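Local atomic coordinates of alpha,alpha-trehalose-phosphate synthase (UDP-forming) (PDB entry 5TVG), a protein that belongs to glycosyltransferase family 20 and has the GT-B fold, in which two Rossmann-like domains face each other across a cleft. Residues A[85-90]-A[311-316]; A[165-168]-A[172-175]; A[245-250]-A[358-363]; A[383-388]-A[436-441]. All blocks are in the same frame, centred on the assembly; numbering follows the deposited sequence.

Interaction 1 of 4, residues A[85-90]-A[311-316]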
loop_
_atom_site.group_PDB
_atom_site.type_symbol
_atom_site.label_atom_id
_atom_site.label_comp_id
_atom_site.label_asym_id
_atom_site.label_seq_id
_atom_site.Cartn_x
_atom_site.Cartn_y
_atom_site.Cartn_z
ATOM N N TYR A 85 0.234 -6.451 27.363
ATOM C CA TYR A 85 -1.061 -6.360 28.006
ATOM C C TYR A 85 -1.972 -5.372 27.294
ATOM O O TYR A 85 -3.120 -5.697 26.982
ATOM C CB TYR A 85 -0.853 -5.987 29.479
ATOM C CG TYR A 85 -2.017 -5.322 30.187
ATOM C CD1 TYR A 85 -3.053 -6.072 30.771
ATOM C CD2 TYR A 85 -2.042 -3.934 30.327
ATOM C CE1 TYR A 85 -4.101 -5.439 31.447
ATOM C CE2 TYR A 85 -3.052 -3.304 30.990
ATOM C CZ TYR A 85 -4.088 -4.051 31.543
ATOM O OH TYR A 85 -5.074 -3.377 32.205
ATOM N N TYR A 86 -1.496 -4.145 27.092
ATOM C CA TYR A 86 -2.318 -3.061 26.576
ATOM C C TYR A 86 -2.305 -3.012 25.051
ATOM O O TYR A 86 -3.360 -3.165 24.427
ATOM C CB TYR A 86 -1.870 -1.732 27.203
ATOM C CG TYR A 86 -2.652 -0.514 26.712
ATOM C CD1 TYR A 86 -3.946 -0.224 27.194
ATOM C CD2 TYR A 86 -2.083 0.372 25.812
ATOM C CE1 TYR A 86 -4.638 0.907 26.753
ATOM C CE2 TYR A 86 -2.763 1.491 25.375
ATOM C CZ TYR A 86 -4.033 1.758 25.836
ATOM O OH TYR A 86 -4.666 2.886 25.355
ATOM N N ARG A 87 -1.119 -2.786 24.446
ATOM C CA ARG A 87 -0.986 -2.706 22.992
ATOM C C ARG A 87 -1.295 -4.037 22.319
ATOM O O ARG A 87 -1.903 -4.082 21.238
ATOM C CB ARG A 87 0.449 -2.329 22.615
ATOM C CG ARG A 87 0.746 -0.889 22.319
ATOM C CD ARG A 87 2.203 -0.781 21.890
ATOM N NE ARG A 87 2.406 -1.500 20.644
ATOM C CZ ARG A 87 3.584 -1.807 20.116
ATOM N NH1 ARG A 87 3.609 -2.468 18.966
ATOM N NH2 ARG A 87 4.727 -1.462 20.719
ATOM N N GLY A 88 -0.843 -5.126 22.922
ATOM C CA GLY A 88 -0.969 -6.421 22.296
ATOM C C GLY A 88 -2.357 -7.010 22.490
ATOM O O GLY A 88 -3.270 -6.758 21.698
ATOM N N PHE A 89 -2.517 -7.836 23.514
ATOM C CA PHE A 89 -3.733 -8.624 23.590
ATOM C C PHE A 89 -4.977 -7.742 23.686
ATOM O O PHE A 89 -5.953 -7.963 22.959
ATOM C CB PHE A 89 -3.660 -9.598 24.756
ATOM C CG PHE A 89 -4.777 -10.603 24.740
ATOM C CD1 PHE A 89 -4.778 -11.634 23.788
ATOM C CD2 PHE A 89 -5.842 -10.508 25.644
ATOM C CE1 PHE A 89 -5.838 -12.575 23.753
ATOM C CE2 PHE A 89 -6.888 -11.446 25.623
ATOM C CZ PHE A 89 -6.889 -12.476 24.668
ATOM N N SER A 90 -4.965 -6.723 24.554
ATOM C CA SER A 90 -6.167 -5.901 24.704
ATOM C C SER A 90 -6.545 -5.221 23.398
ATOM O O SER A 90 -7.691 -5.333 22.932
ATOM C CB SER A 90 -6.017 -4.847 25.807
ATOM O OG SER A 90 -5.959 -5.434 27.096
ATOM N N ARG A 311 -4.475 5.387 20.174
ATOM C CA ARG A 311 -3.729 4.133 20.014
ATOM C C ARG A 311 -2.818 4.149 18.780
ATOM O O ARG A 311 -2.805 3.211 17.973
ATOM C CB ARG A 311 -4.712 2.953 19.961
ATOM C CG ARG A 311 -5.655 2.944 21.170
ATOM C CD ARG A 311 -6.890 2.040 21.013
ATOM N NE ARG A 311 -7.850 2.298 22.094
ATOM C CZ ARG A 311 -8.930 1.556 22.360
ATOM N NH1 ARG A 311 -9.205 0.473 21.643
ATOM N NH2 ARG A 311 -9.748 1.895 23.352
ATOM N N SER A 312 -2.057 5.241 18.629
ATOM C CA SER A 312 -1.211 5.444 17.449
ATOM C C SER A 312 -0.130 4.386 17.285
ATOM O O SER A 312 0.398 4.230 16.180
ATOM C CB SER A 312 -0.501 6.803 17.506
ATOM O OG SER A 312 -1.443 7.848 17.588
ATOM N N ASP A 313 0.245 3.688 18.353
ATOM C CA ASP A 313 1.313 2.696 18.271
ATOM C C ASP A 313 0.803 1.311 17.900
ATOM O O ASP A 313 1.587 0.356 17.906
ATOM C CB ASP A 313 2.089 2.679 19.590
ATOM C CG ASP A 313 1.196 2.375 20.799
ATOM O OD1 ASP A 313 -0.064 2.405 20.691
ATOM O OD2 ASP A 313 1.771 2.188 21.884
ATOM N N VAL A 314 -0.483 1.194 17.565
ATOM C CA VAL A 314 -1.080 -0.017 17.013
ATOM C C VAL A 314 -1.217 0.170 15.497
ATOM O O VAL A 314 -1.748 1.188 15.034
ATOM C CB VAL A 314 -2.439 -0.297 17.677
ATOM C CG1 VAL A 314 -3.058 -1.547 17.115
ATOM C CG2 VAL A 314 -2.283 -0.377 19.249
ATOM N N GLN A 315 -0.694 -0.780 14.714
ATOM C CA GLN A 315 -0.636 -0.596 13.256
ATOM C C GLN A 315 -2.019 -0.446 12.623
ATOM O O GLN A 315 -2.182 0.314 11.657
ATOM C CB GLN A 315 0.096 -1.760 12.593
ATOM N N THR A 316 -3.027 -1.182 13.123
ATOM C CA THR A 316 -4.345 -1.075 12.498
ATOM C C THR A 316 -4.861 0.347 12.597
ATOM O O THR A 316 -5.542 0.829 11.686
ATOM C CB THR A 316 -5.369 -2.007 13.157
ATOM O OG1 THR A 316 -5.212 -1.973 14.586
ATOM C CG2 THR A 316 -5.188 -3.430 12.663
#
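Arg87 and Asp313 meet mainly through the aliphatic part of the arginine. Carboxylate OD2 of Asp313 lies 3.0 Å from CD of Arg87 and 3.3 Å from its CG, whereas its distance to NE of Arg87 is 3.9 Å, a long salt bridge. Guanidinium and carboxylate planes stand 42° apart, so the two groups do not pair flat. The carbonyl O of Asp313 sits over one face of the guanidinium, 3.4 Å from NE of Arg87, at an angle too poor for a hydrogen bond. A bend at chi3 (64°) turns the arginine head away from the carboxylate, and its NH2 makes a salt bridge with Asp83. Asp313 OD2 is in turn hydrogen-bonded by Tyr82 OH, so both charges have firmer partners on helix 79-98 than they have in each other. Beside this pair, CG2 of Val314 rests 4.3 Å from CG of Arg87, and Tyr86 OH comes no closer than 4.3 Å to CG of Arg311.

In the next layer, a type I turn from Arg311 to Val314, closed by Val314 N to Arg311 O, presents Asp313; Val314 then serves as N-cap of helix 315-335. Opposite it, a pi-type turn shapes the helix, with Tyr85 O gripped from opposite faces by the N and OG of Ser90. Arg311 makes a cation-pi contact with Trp95, and its side chain lies about 6 Å from the bound uridine-5'-diphosphate. The contact thus joins helix 79-98, beside the mixed sheet of one domain, to the loop between strand 301-306 of the six-stranded parallel sheet and helix 315-335.

Interaction 2 of 4, residues A[165-168]-A[172-175]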
loop_
_atom_site.group_PDB
_atom_site.type_symbol
_atom_site.label_atom_id
_atom_site.label_comp_id
_atom_site.label_asym_id
_atom_site.label_seq_id
_atom_site.Cartn_x
_atom_site.Cartn_y
_atom_site.Cartn_z
ATOM N N ILE A 165 -17.735 -2.159 26.078
ATOM C CA ILE A 165 -17.694 -2.347 24.632
ATOM C C ILE A 165 -18.626 -3.521 24.355
ATOM O O ILE A 165 -19.087 -4.136 25.325
ATOM C CB ILE A 165 -16.250 -2.592 24.141
ATOM C CG1 ILE A 165 -15.732 -3.942 24.627
ATOM C CG2 ILE A 165 -15.368 -1.454 24.555
ATOM C CD1 ILE A 165 -14.381 -4.371 24.022
ATOM N N PRO A 166 -18.938 -3.877 23.107
ATOM C CA PRO A 166 -19.871 -4.991 22.885
ATOM C C PRO A 166 -19.262 -6.317 23.328
ATOM O O PRO A 166 -18.040 -6.484 23.390
ATOM C CB PRO A 166 -20.121 -4.978 21.364
ATOM C CG PRO A 166 -19.595 -3.656 20.872
ATOM C CD PRO A 166 -18.461 -3.317 21.828
ATOM N N PHE A 167 -20.141 -7.278 23.650
ATOM C CA PHE A 167 -19.687 -8.653 23.808
ATOM C C PHE A 167 -20.165 -9.406 22.587
ATOM O O PHE A 167 -21.381 -9.427 22.334
ATOM C CB PHE A 167 -20.202 -9.319 25.089
ATOM C CG PHE A 167 -19.463 -10.594 25.438
ATOM C CD1 PHE A 167 -18.234 -10.543 26.110
ATOM C CD2 PHE A 167 -19.965 -11.844 25.051
ATOM C CE1 PHE A 167 -17.531 -11.711 26.437
ATOM C CE2 PHE A 167 -19.263 -13.020 25.366
ATOM C CZ PHE A 167 -18.054 -12.949 26.078
ATOM N N PRO A 168 -19.271 -9.973 21.774
ATOM C CA PRO A 168 -19.695 -10.530 20.485
ATOM C C PRO A 168 -20.332 -11.902 20.654
ATOM O O PRO A 168 -20.033 -12.638 21.591
ATOM C CB PRO A 168 -18.380 -10.633 19.694
ATOM C CG PRO A 168 -17.329 -10.905 20.780
ATOM C CD PRO A 168 -17.809 -10.111 21.988
ATOM N N MET A 172 -18.429 -15.150 16.618
ATOM C CA MET A 172 -17.386 -14.140 16.523
ATOM C C MET A 172 -16.399 -14.226 17.691
ATOM O O MET A 172 -15.189 -14.092 17.487
ATOM C CB MET A 172 -18.014 -12.745 16.458
ATOM C CG MET A 172 -16.978 -11.599 16.389
ATOM S SD MET A 172 -15.857 -11.624 14.943
ATOM C CE MET A 172 -17.002 -11.509 13.587
ATOM N N LEU A 173 -16.885 -14.488 18.909
ATOM C CA LEU A 173 -15.980 -14.565 20.057
ATOM C C LEU A 173 -14.890 -15.609 19.835
ATOM O O LEU A 173 -13.736 -15.397 20.207
ATOM C CB LEU A 173 -16.757 -14.877 21.339
ATOM C CG LEU A 173 -15.903 -14.865 22.623
ATOM C CD1 LEU A 173 -15.397 -13.449 22.938
ATOM C CD2 LEU A 173 -16.636 -15.452 23.833
ATOM N N ARG A 174 -15.235 -16.734 19.215
ATOM C CA ARG A 174 -14.288 -17.821 18.977
ATOM C C ARG A 174 -13.051 -17.396 18.180
ATOM O O ARG A 174 -12.083 -18.156 18.129
ATOM C CB ARG A 174 -14.961 -18.922 18.153
ATOM C CG ARG A 174 -15.938 -19.789 18.857
ATOM C CD ARG A 174 -16.756 -20.529 17.801
ATOM N NE ARG A 174 -15.971 -21.510 17.073
ATOM C CZ ARG A 174 -16.121 -21.789 15.786
ATOM N NH1 ARG A 174 -17.032 -21.159 15.063
ATOM N NH2 ARG A 174 -15.358 -22.710 15.227
ATOM N N VAL A 175 -13.086 -16.245 17.504
ATOM C CA VAL A 175 -11.917 -15.781 16.780
ATOM C C VAL A 175 -10.760 -15.546 17.739
ATOM O O VAL A 175 -9.591 -15.756 17.386
ATOM C CB VAL A 175 -12.280 -14.525 15.949
ATOM C CG1 VAL A 175 -11.043 -13.872 15.352
ATOM C CG2 VAL A 175 -13.232 -14.890 14.811
#
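Leu173 pushes its forked end into the angle between the ring of Phe167 and the pyrrolidine of Pro168. CD2 comes obliquely to the far end of the aromatic ring, 3.6 Å from CZ of Phe167, while CD1 lies mainly against the proline, 3.9 Å from CG of Pro168, and also near the ring. The fork is aimed by a leucine CG set anti to the backbone N (chi1 -175°). Pro168 is itself a bump on the loop. Its CB presses on Met172, 3.7 Å from CG, and its CD covers one face of the neighbouring Phe167 ring, 3.8 Å above the plane and toward the rim. Bends at chi2 and chi3 then carry the methionine sulfur and methyl away from the loop; Met172 also packs on Tyr100 of the second subunit.

Phe98 of helix 79-98 and Phe203 each meet the Phe167 ring edge-to-face, and Phe98 also touches Pro168 and Leu173; His179 and Val183 of helix 179-186 close round the leucine. The loop leaving strand 159-162 is thereby folded back on the short helix 170-173. Between the segments the chemistry is wholly apolar, so complementary shape and exclusion of water, rather than directional bonds, fix their fit.

Interaction 3 of 4, residues A[245-250]-A[358-363]. With MG (magnesium ion), chain O.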
loop_
_atom_site.group_PDB
_atom_site.type_symbol
_atom_site.label_atom_id
_atom_site.label_comp_id
_atom_site.label_asym_id
_atom_site.label_seq_id
_atom_site.Cartn_x
_atom_site.Cartn_y
_atom_site.Cartn_z
ATOM N N ALA A 245 -23.791 23.191 30.390
ATOM C CA ALA A 245 -22.447 23.381 29.866
ATOM C C ALA A 245 -22.503 23.914 28.441
ATOM O O ALA A 245 -21.731 24.811 28.075
ATOM C CB ALA A 245 -21.680 22.059 29.920
ATOM N N ALA A 246 -23.453 23.420 27.639
ATOM C CA ALA A 246 -23.523 23.855 26.242
ATOM C C ALA A 246 -23.888 25.328 26.143
ATOM O O ALA A 246 -23.368 26.050 25.286
ATOM C CB ALA A 246 -24.536 23.004 25.469
ATOM N N VAL A 247 -24.776 25.795 27.018
ATOM C CA VAL A 247 -25.154 27.201 27.011
ATOM C C VAL A 247 -24.038 28.052 27.606
ATOM O O VAL A 247 -23.653 29.081 27.035
ATOM C CB VAL A 247 -26.484 27.365 27.780
ATOM C CG1 VAL A 247 -26.716 28.806 28.185
ATOM C CG2 VAL A 247 -27.649 26.839 26.934
ATOM N N GLN A 248 -23.461 27.586 28.721
ATOM C CA GLN A 248 -22.445 28.346 29.434
ATOM C C GLN A 248 -21.240 28.620 28.551
ATOM O O GLN A 248 -20.679 29.718 28.583
ATOM C CB GLN A 248 -22.014 27.566 30.682
ATOM C CG GLN A 248 -20.889 28.187 31.497
ATOM C CD GLN A 248 -20.385 27.273 32.646
ATOM O OE1 GLN A 248 -20.864 26.140 32.841
ATOM N NE2 GLN A 248 -19.413 27.776 33.405
ATOM N N TYR A 249 -20.889 27.681 27.692
ATOM C CA TYR A 249 -19.725 27.823 26.835
ATOM C C TYR A 249 -20.084 28.351 25.446
ATOM O O TYR A 249 -19.221 28.386 24.565
ATOM C CB TYR A 249 -18.996 26.492 26.736
ATOM C CG TYR A 249 -18.104 26.185 27.918
ATOM C CD1 TYR A 249 -18.637 25.902 29.178
ATOM C CD2 TYR A 249 -16.715 26.181 27.773
ATOM C CE1 TYR A 249 -17.804 25.623 30.261
ATOM C CE2 TYR A 249 -15.879 25.893 28.846
ATOM C CZ TYR A 249 -16.423 25.623 30.084
ATOM O OH TYR A 249 -15.583 25.341 31.138
ATOM N N GLY A 250 -21.336 28.778 25.237
ATOM C CA GLY A 250 -21.755 29.228 23.922
ATOM C C GLY A 250 -21.008 30.446 23.409
ATOM O O GLY A 250 -21.047 30.724 22.204
ATOM N N PHE A 358 -20.610 23.051 20.458
ATOM C CA PHE A 358 -20.601 22.712 19.025
ATOM C C PHE A 358 -21.846 21.910 18.636
ATOM O O PHE A 358 -22.475 22.192 17.613
ATOM C CB PHE A 358 -19.345 21.908 18.645
ATOM C CG PHE A 358 -18.043 22.617 18.896
ATOM C CD1 PHE A 358 -17.966 23.999 18.911
ATOM C CD2 PHE A 358 -16.884 21.879 19.133
ATOM C CE1 PHE A 358 -16.759 24.645 19.153
ATOM C CE2 PHE A 358 -15.668 22.509 19.393
ATOM C CZ PHE A 358 -15.604 23.904 19.400
ATOM N N PHE A 359 -22.187 20.882 19.430
ATOM C CA PHE A 359 -23.380 20.071 19.181
ATOM C C PHE A 359 -24.632 20.941 19.119
ATOM O O PHE A 359 -25.462 20.790 18.215
ATOM C CB PHE A 359 -23.547 19.013 20.278
ATOM C CG PHE A 359 -22.483 17.945 20.275
ATOM C CD1 PHE A 359 -21.774 17.653 19.117
ATOM C CD2 PHE A 359 -22.147 17.281 21.470
ATOM C CE1 PHE A 359 -20.789 16.681 19.114
ATOM C CE2 PHE A 359 -21.171 16.308 21.481
ATOM C CZ PHE A 359 -20.482 15.996 20.300
ATOM N N ARG A 360 -24.792 21.852 20.087
ATOM C CA ARG A 360 -25.972 22.720 20.107
ATOM C C ARG A 360 -26.067 23.584 18.848
ATOM O O ARG A 360 -27.156 23.774 18.295
ATOM C CB ARG A 360 -25.920 23.604 21.339
ATOM C CG ARG A 360 -27.142 24.444 21.617
ATOM C CD ARG A 360 -26.970 25.052 23.027
ATOM N NE ARG A 360 -28.154 25.756 23.494
ATOM C CZ ARG A 360 -29.080 25.224 24.284
ATOM N NH1 ARG A 360 -28.959 23.961 24.702
ATOM N NH2 ARG A 360 -30.125 25.959 24.656
ATOM N N MET A 361 -24.939 24.147 18.410
ATOM C CA MET A 361 -24.939 25.020 17.240
ATOM C C MET A 361 -25.342 24.263 15.988
ATOM O O MET A 361 -25.969 24.843 15.104
ATOM C CB MET A 361 -23.560 25.679 17.054
ATOM C CG MET A 361 -23.499 26.769 15.953
ATOM S SD MET A 361 -21.760 27.225 15.589
ATOM C CE MET A 361 -21.060 26.783 17.174
ATOM N N SER A 362 -25.015 22.972 15.910
ATOM C CA SER A 362 -25.213 22.190 14.700
ATOM C C SER A 362 -26.680 21.864 14.454
ATOM O O SER A 362 -27.527 21.912 15.356
ATOM C CB SER A 362 -24.451 20.873 14.764
ATOM O OG SER A 362 -24.975 20.080 15.810
ATOM N N GLN A 363 -26.966 21.513 13.188
ATOM C CA GLN A 363 -28.275 21.020 12.784
ATOM C C GLN A 363 -28.343 19.500 12.795
ATOM O O GLN A 363 -29.431 18.942 12.943
ATOM C CB GLN A 363 -28.623 21.524 11.358
ATOM C CG GLN A 363 -29.005 23.008 11.311
ATOM C CD GLN A 363 -27.862 23.968 11.765
ATOM O OE1 GLN A 363 -26.757 23.963 11.224
ATOM N NE2 GLN A 363 -28.141 24.756 12.782
HETATM MG MG MG O . -28.443 22.409 17.376
HETATM O O HOH W 1 -30.434 23.203 15.985
#
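Arg360 works in two directions, its backbone carbonyl holding a metal and its side chain reaching helix 239-248. The O of Arg360 binds the magnesium ion at 2.1 Å, and the O of Ser362 joins it at 2.3 Å as helix 352-361 runs out; Gln385 OE1 and a water are the other ligands in the model. The turn is tied from within by Ser362 OG, which donates to Phe359 O at 2.6 Å and also bonds with Tyr381 OH.

On the other side, the arginine chain leaves with CG anti to the backbone N (chi1 -173°) and stays extended as far as NE. Its CD passes 4.0 Å from CB of Ala246. At chi4 (96°) the flat head turns, and CG2 of Val247 lies over the centre of one face, 3.4 Å from CZ of Arg360. The methyl is nearly as close to the nitrogens, with NH2 of Arg360 at 3.5 Å. With the methyl over the face, the N-H groups, which lie in the plane, remain available at the rim: NH1 bonds to Ser384 O, while NH2 has a weak, long ion pair with Asp386.

The contact of the two helices is therefore apolar, although one partner is charged. Valine and alanine shield the arginine's face and stem, leaving the rim of its guanidinium to bond with the end of helix 376-384; that carbonyl terminus would probably favour the positive charge.

Interaction 4 of 4, residues A[383-388]-A[436-441]. With MG (magnesium ion), chain O.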
loop_
_atom_site.group_PDB
_atom_site.type_symbol
_atom_site.label_atom_id
_atom_site.label_comp_id
_atom_site.label_asym_id
_atom_site.label_seq_id
_atom_site.Cartn_x
_atom_site.Cartn_y
_atom_site.Cartn_z
ATOM N N ALA A 383 -28.529 15.872 24.332
ATOM C CA ALA A 383 -28.653 16.712 25.526
ATOM C C ALA A 383 -28.205 18.144 25.304
ATOM O O ALA A 383 -28.633 19.031 26.052
ATOM C CB ALA A 383 -27.843 16.136 26.681
ATOM N N SER A 384 -27.354 18.392 24.304
ATOM C CA SER A 384 -26.854 19.736 24.094
ATOM C C SER A 384 -27.869 20.626 23.409
ATOM O O SER A 384 -27.684 21.853 23.393
ATOM C CB SER A 384 -25.573 19.706 23.239
ATOM O OG SER A 384 -24.534 18.959 23.868
ATOM N N GLN A 385 -28.907 20.044 22.809
ATOM C CA GLN A 385 -29.730 20.817 21.892
ATOM C C GLN A 385 -30.625 21.789 22.634
ATOM O O GLN A 385 -31.084 21.534 23.741
ATOM C CB GLN A 385 -30.587 19.907 20.991
ATOM C CG GLN A 385 -29.786 18.979 20.076
ATOM C CD GLN A 385 -28.778 19.729 19.226
ATOM O OE1 GLN A 385 -29.149 20.591 18.411
ATOM N NE2 GLN A 385 -27.489 19.445 19.436
ATOM N N ASP A 386 -30.917 22.885 21.973
ATOM C CA ASP A 386 -31.956 23.787 22.427
ATOM C C ASP A 386 -33.325 23.222 22.046
ATOM O O ASP A 386 -33.602 23.044 20.847
ATOM C CB ASP A 386 -31.734 25.145 21.783
ATOM C CG ASP A 386 -32.733 26.172 22.217
ATOM O OD1 ASP A 386 -33.708 25.837 22.932
ATOM O OD2 ASP A 386 -32.550 27.332 21.812
ATOM N N PRO A 387 -34.203 22.942 23.015
ATOM C CA PRO A 387 -35.526 22.374 22.690
ATOM C C PRO A 387 -36.388 23.276 21.841
ATOM O O PRO A 387 -37.363 22.795 21.261
ATOM C CB PRO A 387 -36.175 22.135 24.065
ATOM C CG PRO A 387 -35.410 23.026 24.991
ATOM C CD PRO A 387 -34.004 23.076 24.472
ATOM N N ALA A 388 -36.103 24.572 21.788
ATOM C CA ALA A 388 -36.860 25.451 20.913
ATOM C C ALA A 388 -36.445 25.298 19.448
ATOM O O ALA A 388 -37.214 25.664 18.544
ATOM C CB ALA A 388 -36.686 26.897 21.373
ATOM N N ALA A 436 -40.449 16.688 18.274
ATOM C CA ALA A 436 -41.042 15.436 18.749
ATOM C C ALA A 436 -39.965 14.380 18.957
ATOM O O ALA A 436 -39.933 13.693 19.996
ATOM C CB ALA A 436 -42.124 14.939 17.780
ATOM N N ARG A 437 -39.052 14.268 17.990
ATOM C CA ARG A 437 -37.949 13.318 18.094
ATOM C C ARG A 437 -37.015 13.689 19.231
ATOM O O ARG A 437 -36.515 12.816 19.939
ATOM C CB ARG A 437 -37.170 13.264 16.782
ATOM C CG ARG A 437 -37.940 12.635 15.573
ATOM C CD ARG A 437 -37.118 12.742 14.260
ATOM N NE ARG A 437 -37.698 11.979 13.164
ATOM C CZ ARG A 437 -37.405 10.703 12.903
ATOM N NH1 ARG A 437 -36.533 10.052 13.653
ATOM N NH2 ARG A 437 -37.993 10.082 11.886
ATOM N N HIS A 438 -36.737 14.976 19.389
ATOM C CA HIS A 438 -35.814 15.397 20.425
ATOM C C HIS A 438 -36.364 15.119 21.829
ATOM O O HIS A 438 -35.646 14.580 22.688
ATOM C CB HIS A 438 -35.499 16.876 20.250
ATOM C CG HIS A 438 -34.659 17.422 21.348
ATOM N ND1 HIS A 438 -33.331 17.082 21.510
ATOM C CD2 HIS A 438 -34.978 18.219 22.391
ATOM C CE1 HIS A 438 -32.859 17.700 22.574
ATOM N NE2 HIS A 438 -33.841 18.387 23.129
ATOM N N GLU A 439 -37.641 15.450 22.064
ATOM C CA GLU A 439 -38.260 15.242 23.378
ATOM C C GLU A 439 -38.356 13.758 23.710
ATOM O O GLU A 439 -38.133 13.360 24.864
ATOM C CB GLU A 439 -39.649 15.893 23.425
ATOM C CG GLU A 439 -39.649 17.426 23.428
ATOM C CD GLU A 439 -38.861 18.039 24.609
ATOM O OE1 GLU A 439 -38.901 17.475 25.729
ATOM O OE2 GLU A 439 -38.187 19.075 24.414
ATOM N N GLU A 440 -38.634 12.917 22.713
ATOM C CA GLU A 440 -38.625 11.482 22.961
ATOM C C GLU A 440 -37.242 11.018 23.394
ATOM O O GLU A 440 -37.106 10.299 24.390
ATOM C CB GLU A 440 -39.099 10.701 21.742
ATOM C CG GLU A 440 -39.056 9.176 21.949
ATOM C CD GLU A 440 -39.368 8.443 20.656
ATOM O OE1 GLU A 440 -39.912 9.105 19.762
ATOM O OE2 GLU A 440 -39.020 7.249 20.493
ATOM N N ASN A 441 -36.198 11.444 22.678
ATOM C CA ASN A 441 -34.858 11.050 23.096
ATOM C C ASN A 441 -34.488 11.674 24.449
ATOM O O ASN A 441 -33.865 11.020 25.296
ATOM C CB ASN A 441 -33.834 11.449 22.027
ATOM C CG ASN A 441 -33.861 10.540 20.814
ATOM O OD1 ASN A 441 -34.378 9.419 20.876
ATOM N ND2 ASN A 441 -33.279 11.016 19.696
HETATM MG MG MG O . -28.443 22.409 17.376
HETATM O O HOH W 2 -38.378 20.289 21.978
HETATM O O HOH W 1 -30.434 23.203 15.985
#
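This is a partly buried packing contact in the domain of the six-stranded parallel sheet, where the chain leaving helix 376-384 runs past the side of helix 431-447. His438 carries most of the contact: with CG anti to its backbone N (chi1 175°), the imidazole reaches across and sets CE1 3.5 Å from CB of Gln385. The approach is oblique, as is that of Pro387, whose CA lies 4.2 Å from CD2 of His438. Farther out, CB of Pro387 touches OE2 of Glu439 at 3.7 Å. A water spans the same pair, giving one hydrogen bond to Pro387 O at 2.8 Å and another to Glu439 OE2; Gln435 NE2 also bonds to this proline carbonyl.

Gln385 offers the histidine only its stem. A bend at chi2 (-54°) takes the amide off the other way, its plane 79° from that of the imidazole, and there every polar atom is engaged. OE1 binds the magnesium ion at 2.2 Å and accepts from Gly391 N, while NE2 bonds to Phe359 O and Tyr381 O, which fixes the rotation of the amide. Next along, Asp386 OD1 receives Ala388 N at 2.9 Å, from well above the carboxylate plane.

That last bond makes an Asx turn just beyond a helix end. Just before it, Gln385 brings OE1 to the magnesium site completed by Arg360 O and Ser362 O at the end of helix 352-361, so the segment links that site to helix 431-447 in a Rossmann-like domain of the GT-B fold.

How the interactions relate
From the N terminus, segment 85-90 opens the first loop, which interaction 1 closes only at 311-316, tying helix 79-98 beside the mixed sheet to the domain of the parallel sheet. Interaction 2 is a short local closure nested inside that loop, within the first domain. Interaction 3 also opens inside it, at 245-250, but ends beyond it at 358-363, so the two cross along the chain; it sets helix 239-248 against helix 352-361. Interaction 4 follows in series and sets the end of helix 376-384 against helix 431-447. Interactions 3 and 4 touch and share the magnesium ion and one water. Interactions 2 and 3 lie on opposite sides of the chain's centre, their centres about 36 Å apart.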